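Geranylgeranyl pyrophosphate synthase (Corynebacterium glutamicum, PDB 3LMD) probably makes long-chain isoprenyl diphosphates, as a magnesium-dependent, all-helical prenyltransferase of the FPP/GGPP synthase family. Local coordinates at residues R76-F88 against L331-L343. Residues are numbered along the deposited sequence; the frame is centred on the assembly and turned at random.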
ATOM      1  N   ARG A  76      13.300 -18.435  -2.933  1.00 55.47           N
ATOM      2  CA  ARG A  76      12.447 -17.551  -2.131  1.00 38.24           C
ATOM      3  C   ARG A  76      12.047 -18.244  -0.823  1.00 33.17           C
ATOM      4  O   ARG A  76      11.176 -19.119  -0.803  1.00 27.72           O
ATOM      5  CB  ARG A  76      11.209 -17.225  -2.948  1.00 39.64           C
ATOM      6  CG  ARG A  76      11.525 -16.666  -4.356  1.00 37.37           C
ATOM      7  CD  ARG A  76      10.283 -16.091  -5.023  1.00 33.15           C
ATOM      8  NE  ARG A  76      10.593 -15.564  -6.350  1.00 30.81           N
ATOM      9  CZ  ARG A  76      10.939 -14.299  -6.591  1.00 41.43           C
ATOM     10  NH1 ARG A  76      11.218 -13.921  -7.832  1.00 36.13           N
ATOM     11  NH2 ARG A  76      10.977 -13.407  -5.596  1.00 31.35           N
ATOM     12  N   PHE A  77      12.678 -17.852   0.279  1.00 27.86           N
ATOM     13  CA  PHE A  77      12.464 -18.563   1.548  1.00 27.69           C
ATOM     14  C   PHE A  77      11.014 -18.554   2.058  1.00 30.81           C
ATOM     15  O   PHE A  77      10.505 -19.572   2.573  1.00 25.86           O
ATOM     16  CB  PHE A  77      13.363 -18.008   2.663  1.00 31.96           C
ATOM     17  CG  PHE A  77      13.099 -18.669   3.980  1.00 35.71           C
ATOM     18  CD1 PHE A  77      12.269 -18.082   4.925  1.00 34.38           C
ATOM     19  CD2 PHE A  77      13.603 -19.935   4.233  1.00 36.42           C
ATOM     20  CE1 PHE A  77      11.977 -18.742   6.132  1.00 33.88           C
ATOM     21  CE2 PHE A  77      13.325 -20.583   5.419  1.00 44.03           C
ATOM     22  CZ  PHE A  77      12.509 -19.989   6.370  1.00 34.70           C
ATOM     23  N   ARG A  78      10.349 -17.406   1.974  1.00 25.28           N
ATOM     24  CA  ARG A  78       8.996 -17.311   2.559  1.00 26.47           C
ATOM     25  C   ARG A  78       7.976 -18.233   1.887  1.00 27.17           C
ATOM     26  O   ARG A  78       7.221 -18.940   2.584  1.00 26.68           O
ATOM     27  CB  ARG A  78       8.517 -15.866   2.585  1.00 25.28           C
ATOM     28  CG  ARG A  78       9.409 -15.020   3.487  1.00 26.27           C
ATOM     29  CD  ARG A  78       9.226 -13.498   3.286  1.00 29.05           C
ATOM     30  NE  ARG A  78      10.163 -12.787   4.159  1.00 28.47           N
ATOM     31  CZ  ARG A  78      11.457 -12.638   3.886  1.00 32.11           C
ATOM     32  NH1 ARG A  78      11.947 -13.089   2.739  1.00 28.79           N
ATOM     33  NH2 ARG A  78      12.253 -11.978   4.730  1.00 30.63           N
ATOM     34  N   PRO A  79       7.939 -18.237   0.542  1.00 26.82           N
ATOM     35  CA  PRO A  79       7.014 -19.214  -0.055  1.00 27.80           C
ATOM     36  C   PRO A  79       7.443 -20.657   0.211  1.00 27.39           C
ATOM     37  O   PRO A  79       6.582 -21.511   0.408  1.00 29.81           O
ATOM     38  CB  PRO A  79       7.023 -18.881  -1.560  1.00 31.18           C
ATOM     39  CG  PRO A  79       8.065 -17.777  -1.758  1.00 29.89           C
ATOM     40  CD  PRO A  79       8.423 -17.210  -0.423  1.00 26.12           C
ATOM     41  N   MET A  80       8.745 -20.929   0.245  1.00 24.64           N
ATOM     42  CA  MET A  80       9.209 -22.291   0.545  1.00 30.29           C
ATOM     43  C   MET A  80       8.712 -22.733   1.915  1.00 32.48           C
ATOM     44  O   MET A  80       8.263 -23.863   2.097  1.00 26.37           O
ATOM     45  CB  MET A  80      10.760 -22.379   0.515  1.00 27.12           C
ATOM     46  CG  MET A  80      11.281 -23.827   0.689  1.00 41.16           C
ATOM     47  SD  MET A  80      13.078 -24.005   1.067  1.00 41.87           S
ATOM     48  CE  MET A  80      13.050 -23.739   2.846  1.00 40.70           C
ATOM     49  N   PHE A  81       8.808 -21.838   2.898  1.00 27.47           N
ATOM     50  CA  PHE A  81       8.300 -22.138   4.239  1.00 27.29           C
ATOM     51  C   PHE A  81       6.792 -22.389   4.233  1.00 28.31           C
ATOM     52  O   PHE A  81       6.316 -23.310   4.890  1.00 25.73           O
ATOM     53  CB  PHE A  81       8.666 -21.024   5.237  1.00 23.69           C
ATOM     54  CG  PHE A  81       8.139 -21.291   6.644  1.00 27.59           C
ATOM     55  CD1 PHE A  81       8.301 -22.540   7.237  1.00 37.22           C
ATOM     56  CD2 PHE A  81       7.455 -20.321   7.341  1.00 23.38           C
ATOM     57  CE1 PHE A  81       7.804 -22.785   8.527  1.00 37.29           C
ATOM     58  CE2 PHE A  81       6.982 -20.552   8.642  1.00 24.11           C
ATOM     59  CZ  PHE A  81       7.149 -21.770   9.224  1.00 30.30           C
ATOM     60  N   ALA A  82       6.033 -21.594   3.474  1.00 24.87           N
ATOM     61  CA  ALA A  82       4.579 -21.820   3.361  1.00 24.99           C
ATOM     62  C   ALA A  82       4.275 -23.225   2.767  1.00 22.91           C
ATOM     63  O   ALA A  82       3.319 -23.921   3.191  1.00 25.98           O
ATOM     64  CB  ALA A  82       3.932 -20.744   2.460  1.00 25.36           C
ATOM     65  N   LEU A  83       5.063 -23.615   1.775  1.00 24.02           N
ATOM     66  CA  LEU A  83       4.879 -24.937   1.143  1.00 28.81           C
ATOM     67  C   LEU A  83       5.205 -26.071   2.146  1.00 30.52           C
ATOM     68  O   LEU A  83       4.460 -27.047   2.243  1.00 29.82           O
ATOM     69  CB  LEU A  83       5.747 -25.095  -0.118  1.00 26.29           C
ATOM     70  CG  LEU A  83       5.527 -24.114  -1.299  1.00 29.40           C
ATOM     71  CD1 LEU A  83       6.462 -24.355  -2.470  1.00 28.61           C
ATOM     72  CD2 LEU A  83       4.096 -24.052  -1.790  1.00 30.82           C
ATOM     73  N   LEU A  84       6.315 -25.938   2.870  1.00 27.81           N
ATOM     74  CA  LEU A  84       6.657 -26.899   3.931  1.00 27.96           C
ATOM     75  C   LEU A  84       5.573 -26.983   4.977  1.00 28.81           C
ATOM     76  O   LEU A  84       5.159 -28.093   5.383  1.00 28.69           O
ATOM     77  CB  LEU A  84       8.029 -26.553   4.550  1.00 25.16           C
ATOM     78  CG  LEU A  84       9.206 -26.686   3.579  1.00 30.42           C
ATOM     79  CD1 LEU A  84      10.488 -26.130   4.194  1.00 28.03           C
ATOM     80  CD2 LEU A  84       9.381 -28.167   3.256  1.00 33.54           C
ATOM     81  N   ALA A  85       5.086 -25.824   5.434  1.00 24.89           N
ATOM     82  CA  ALA A  85       4.014 -25.812   6.411  1.00 25.01           C
ATOM     83  C   ALA A  85       2.786 -26.549   5.896  1.00 29.33           C
ATOM     84  O   ALA A  85       2.083 -27.186   6.673  1.00 30.73           O
ATOM     85  CB  ALA A  85       3.607 -24.347   6.783  1.00 24.55           C
ATOM     86  N   SER A  86       2.491 -26.424   4.603  1.00 25.93           N
ATOM     87  CA  SER A  86       1.298 -27.075   4.054  1.00 25.96           C
ATOM     88  C   SER A  86       1.418 -28.604   4.121  1.00 29.46           C
ATOM     89  O   SER A  86       0.425 -29.303   4.094  1.00 29.92           O
ATOM     90  CB  SER A  86       1.012 -26.633   2.607  1.00 29.48           C
ATOM     91  OG  SER A  86       1.847 -27.326   1.682  1.00 29.12           O
ATOM     92  N   GLU A  87       2.628 -29.113   4.246  1.00 28.29           N
ATOM     93  CA  GLU A  87       2.822 -30.577   4.303  1.00 33.01           C
ATOM     94  C   GLU A  87       2.147 -31.173   5.529  1.00 40.78           C
ATOM     95  O   GLU A  87       1.970 -32.391   5.601  1.00 35.98           O
ATOM     96  CB  GLU A  87       4.312 -30.939   4.279  1.00 29.54           C
ATOM     97  CG  GLU A  87       4.955 -30.684   2.926  1.00 34.43           C
ATOM     98  CD  GLU A  87       4.524 -31.731   1.863  1.00 45.81           C
ATOM     99  OE1 GLU A  87       3.818 -32.692   2.213  1.00 45.77           O
ATOM    100  OE2 GLU A  87       4.924 -31.613   0.696  1.00 52.20           O
ATOM    101  N   PHE A  88       1.732 -30.322   6.473  1.00 32.64           N
ATOM    102  CA  PHE A  88       1.087 -30.806   7.686  1.00 33.74           C
ATOM    103  C   PHE A  88      -0.428 -30.875   7.590  1.00 33.26           C
ATOM    104  O   PHE A  88      -1.078 -31.271   8.543  1.00 36.16           O
ATOM    105  CB  PHE A  88       1.509 -29.987   8.934  1.00 34.76           C
ATOM    106  CG  PHE A  88       2.944 -30.183   9.321  1.00 34.74           C
ATOM    107  CD1 PHE A  88       3.324 -31.240  10.137  1.00 34.89           C
ATOM    108  CD2 PHE A  88       3.930 -29.331   8.823  1.00 26.94           C
ATOM    109  CE1 PHE A  88       4.673 -31.426  10.476  1.00 30.96           C
ATOM    110  CE2 PHE A  88       5.247 -29.482   9.140  1.00 25.99           C
ATOM    111  CZ  PHE A  88       5.650 -30.557   9.979  1.00 33.84           C
ATOM    112  N   LEU A 331       4.212 -30.541  16.685  1.00 31.63           N
ATOM    113  CA  LEU A 331       3.941 -31.084  15.357  1.00 32.84           C
ATOM    114  C   LEU A 331       4.345 -32.551  15.336  1.00 34.96           C
ATOM    115  O   LEU A 331       5.279 -32.963  16.055  1.00 35.07           O
ATOM    116  CB  LEU A 331       4.776 -30.340  14.282  1.00 30.59           C
ATOM    117  CG  LEU A 331       4.457 -28.850  14.134  1.00 32.61           C
ATOM    118  CD1 LEU A 331       5.467 -28.162  13.187  1.00 27.89           C
ATOM    119  CD2 LEU A 331       3.023 -28.649  13.636  1.00 29.57           C
ATOM    120  N   PRO A 332       3.678 -33.330  14.480  1.00 38.15           N
ATOM    121  CA  PRO A 332       4.014 -34.736  14.330  1.00 41.01           C
ATOM    122  C   PRO A 332       5.374 -34.937  13.696  1.00 44.52           C
ATOM    123  O   PRO A 332       5.796 -34.205  12.770  1.00 37.40           O
ATOM    124  CB  PRO A 332       2.909 -35.275  13.407  1.00 45.13           C
ATOM    125  CG  PRO A 332       2.446 -34.127  12.649  1.00 45.14           C
ATOM    126  CD  PRO A 332       2.525 -32.953  13.646  1.00 39.04           C
ATOM    127  N   ASP A 333       6.048 -35.955  14.193  1.00 33.69           N
ATOM    128  CA  ASP A 333       7.343 -36.333  13.717  1.00 37.34           C
ATOM    129  C   ASP A 333       7.246 -36.680  12.229  1.00 39.11           C
ATOM    130  O   ASP A 333       6.262 -37.297  11.788  1.00 36.31           O
ATOM    131  CB  ASP A 333       7.834 -37.494  14.584  1.00 44.46           C
ATOM    132  CG  ASP A 333       7.651 -37.197  16.097  1.00 55.84           C
ATOM    133  OD1 ASP A 333       7.243 -36.053  16.451  1.00 50.31           O
ATOM    134  OD2 ASP A 333       7.907 -38.088  16.933  1.00 39.97           O
ATOM    135  N   SER A 334       8.231 -36.228  11.457  1.00 32.80           N
ATOM    136  CA  SER A 334       8.208 -36.383   9.999  1.00 35.37           C
ATOM    137  C   SER A 334       9.465 -35.777   9.440  1.00 40.86           C
ATOM    138  O   SER A 334      10.168 -35.017  10.116  1.00 35.31           O
ATOM    139  CB  SER A 334       6.997 -35.683   9.374  1.00 41.27           C
ATOM    140  OG  SER A 334       7.072 -34.267   9.593  1.00 38.02           O
ATOM    141  N   THR A 335       9.771 -36.095   8.197  1.00 29.72           N
ATOM    142  CA  THR A 335      10.918 -35.536   7.543  1.00 32.65           C
ATOM    143  C   THR A 335      10.720 -34.059   7.323  1.00 27.40           C
ATOM    144  O   THR A 335      11.663 -33.331   7.254  1.00 32.38           O
ATOM    145  CB  THR A 335      11.201 -36.153   6.183  1.00 38.14           C
ATOM    146  OG1 THR A 335      10.044 -36.082   5.375  1.00 59.81           O
ATOM    147  CG2 THR A 335      11.621 -37.546   6.325  1.00 24.36           C
ATOM    148  N   VAL A 336       9.485 -33.631   7.189  1.00 28.35           N
ATOM    149  CA  VAL A 336       9.268 -32.185   7.007  1.00 32.80           C
ATOM    150  C   VAL A 336       9.555 -31.497   8.335  1.00 32.49           C
ATOM    151  O   VAL A 336      10.200 -30.461   8.371  1.00 32.18           O
ATOM    152  CB  VAL A 336       7.866 -31.857   6.516  1.00 31.70           C
ATOM    153  CG1 VAL A 336       7.658 -30.297   6.419  1.00 31.01           C
ATOM    154  CG2 VAL A 336       7.665 -32.469   5.130  1.00 38.51           C
ATOM    155  N   LYS A 337       9.083 -32.075   9.439  1.00 26.92           N
ATOM    156  CA  LYS A 337       9.432 -31.495  10.747  1.00 28.49           C
ATOM    157  C   LYS A 337      10.934 -31.338  10.910  1.00 32.18           C
ATOM    158  O   LYS A 337      11.415 -30.298  11.388  1.00 28.32           O
ATOM    159  CB  LYS A 337       8.852 -32.333  11.894  1.00 33.66           C
ATOM    160  CG  LYS A 337       9.224 -31.844  13.297  1.00 30.38           C
ATOM    161  CD  LYS A 337       8.275 -32.421  14.360  1.00 31.00           C
ATOM    162  CE  LYS A 337       9.025 -32.682  15.677  1.00 34.00           C
ATOM    163  NZ  LYS A 337       8.050 -33.109  16.749  1.00 35.18           N
ATOM    164  N   GLU A 338      11.691 -32.367  10.529  1.00 29.88           N
ATOM    165  CA  GLU A 338      13.137 -32.335  10.717  1.00 33.44           C
ATOM    166  C   GLU A 338      13.833 -31.376   9.742  1.00 38.19           C
ATOM    167  O   GLU A 338      14.876 -30.823  10.069  1.00 31.74           O
ATOM    168  CB  GLU A 338      13.749 -33.748  10.605  1.00 39.27           C
ATOM    169  CG  GLU A 338      13.405 -34.681  11.809  1.00 38.30           C
ATOM    170  CD  GLU A 338      13.560 -34.007  13.189  1.00 38.51           C
ATOM    171  OE1 GLU A 338      14.639 -33.439  13.495  1.00 39.60           O
ATOM    172  OE2 GLU A 338      12.596 -34.050  13.975  1.00 37.91           O
ATOM    173  N   ALA A 339      13.260 -31.198   8.547  1.00 34.84           N
ATOM    174  CA  ALA A 339      13.762 -30.201   7.597  1.00 32.35           C
ATOM    175  C   ALA A 339      13.587 -28.778   8.177  1.00 27.95           C
ATOM    176  O   ALA A 339      14.469 -27.918   8.034  1.00 31.58           O
ATOM    177  CB  ALA A 339      12.990 -30.322   6.253  1.00 32.97           C
ATOM    178  N   LEU A 340      12.452 -28.539   8.825  1.00 27.92           N
ATOM    179  CA  LEU A 340      12.242 -27.255   9.481  1.00 29.96           C
ATOM    180  C   LEU A 340      13.238 -27.074  10.586  1.00 32.54           C
ATOM    181  O   LEU A 340      13.826 -26.006  10.710  1.00 32.49           O
ATOM    182  CB  LEU A 340      10.819 -27.104  10.010  1.00 30.67           C
ATOM    183  CG  LEU A 340       9.771 -27.056   8.896  1.00 30.19           C
ATOM    184  CD1 LEU A 340       8.419 -27.132   9.513  1.00 28.50           C
ATOM    185  CD2 LEU A 340       9.926 -25.773   8.025  1.00 31.50           C
ATOM    186  N   ARG A 341      13.445 -28.101  11.383  1.00 30.40           N
ATOM    187  CA  ARG A 341      14.395 -28.029  12.449  1.00 30.28           C
ATOM    188  C   ARG A 341      15.779 -27.769  11.911  1.00 36.74           C
ATOM    189  O   ARG A 341      16.479 -26.937  12.404  1.00 31.63           O
ATOM    190  CB  ARG A 341      14.380 -29.303  13.276  1.00 33.22           C
ATOM    191  CG  ARG A 341      15.066 -29.182  14.618  1.00 34.37           C
ATOM    192  CD  ARG A 341      15.447 -30.497  15.255  1.00 37.09           C
ATOM    193  NE  ARG A 341      14.354 -31.447  15.382  1.00 37.31           N
ATOM    194  CZ  ARG A 341      13.427 -31.403  16.309  1.00 36.41           C
ATOM    195  NH1 ARG A 341      13.428 -30.444  17.191  1.00 35.34           N
ATOM    196  NH2 ARG A 341      12.489 -32.308  16.333  1.00 34.85           N
ATOM    197  N   ASN A 342      16.158 -28.484  10.876  1.00 31.20           N
ATOM    198  CA  ASN A 342      17.489 -28.386  10.346  1.00 31.20           C
ATOM    199  C   ASN A 342      17.786 -27.022   9.799  1.00 37.83           C
ATOM    200  O   ASN A 342      18.875 -26.569   9.871  1.00 38.28           O
ATOM    201  CB  ASN A 342      17.741 -29.407   9.262  1.00 37.99           C
ATOM    202  CG  ASN A 342      17.778 -30.824   9.782  1.00 53.02           C
ATOM    203  OD1 ASN A 342      17.717 -31.757   9.010  1.00 59.75           O
ATOM    204  ND2 ASN A 342      17.856 -30.991  11.077  1.00 50.95           N
ATOM    205  N   LEU A 343      16.811 -26.365   9.238  1.00 35.34           N
ATOM    206  CA  LEU A 343      17.100 -25.064   8.745  1.00 38.42           C
ATOM    207  C   LEU A 343      17.318 -24.017   9.816  1.00 38.41           C
ATOM    208  O   LEU A 343      18.075 -23.103   9.643  1.00 37.71           O
ATOM    209  CB  LEU A 343      16.119 -24.632   7.705  1.00 43.13           C
ATOM    210  CG  LEU A 343      14.713 -24.302   8.038  1.00 54.55           C
ATOM    211  CD1 LEU A 343      14.675 -22.908   8.366  1.00 48.42           C
ATOM    212  CD2 LEU A 343      13.908 -24.542   6.821  1.00 58.89           C
TER
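In the all-helical fold of the isoprenyl diphosphate synthases, helix 77-86 packs roughly antiparallel against the start of the C-terminal helix 335-349. The axes of 77-86 and 335-343 come within 10.2 Å at an angle of 149°, and no hydrogen bond crosses between the segments. The Phe-88 ring packs against the N-terminal turn of helix 335-349. Leu-331 CD1 lies 4.0 Å above one ring face, toward the rim at Phe-88 CZ. Pro-332 O sits at the ring edge, 3.8 Å from Phe-88 CE1. Ser-334 OG lies near Phe-88 CE1, and as N-cap it accepts from Lys-337 N at 3.0 Å, with an N-H...OG angle of 166°. Val-336 splits its branches: CG1 touches Phe-88 CE2 and comes to 3.5 Å from Leu-84 O, and CG2 meets Glu-87 CB. Leu-340 also forks, with CD1 at the Phe-88 edge and CD2 touching both the Phe-81 ring edge and Leu-84 CD1. Leu-225 of helix 219-246 touches both Phe-88 and Leu-331, and Leu-36 of helix 34-55 packs on Val-336. At the far end, Leu-343 CD2 meets Met-80 CE tip to tip, while Leu-343 CD1 lies 4.0 Å from Phe-77 CE2, at the ring edge.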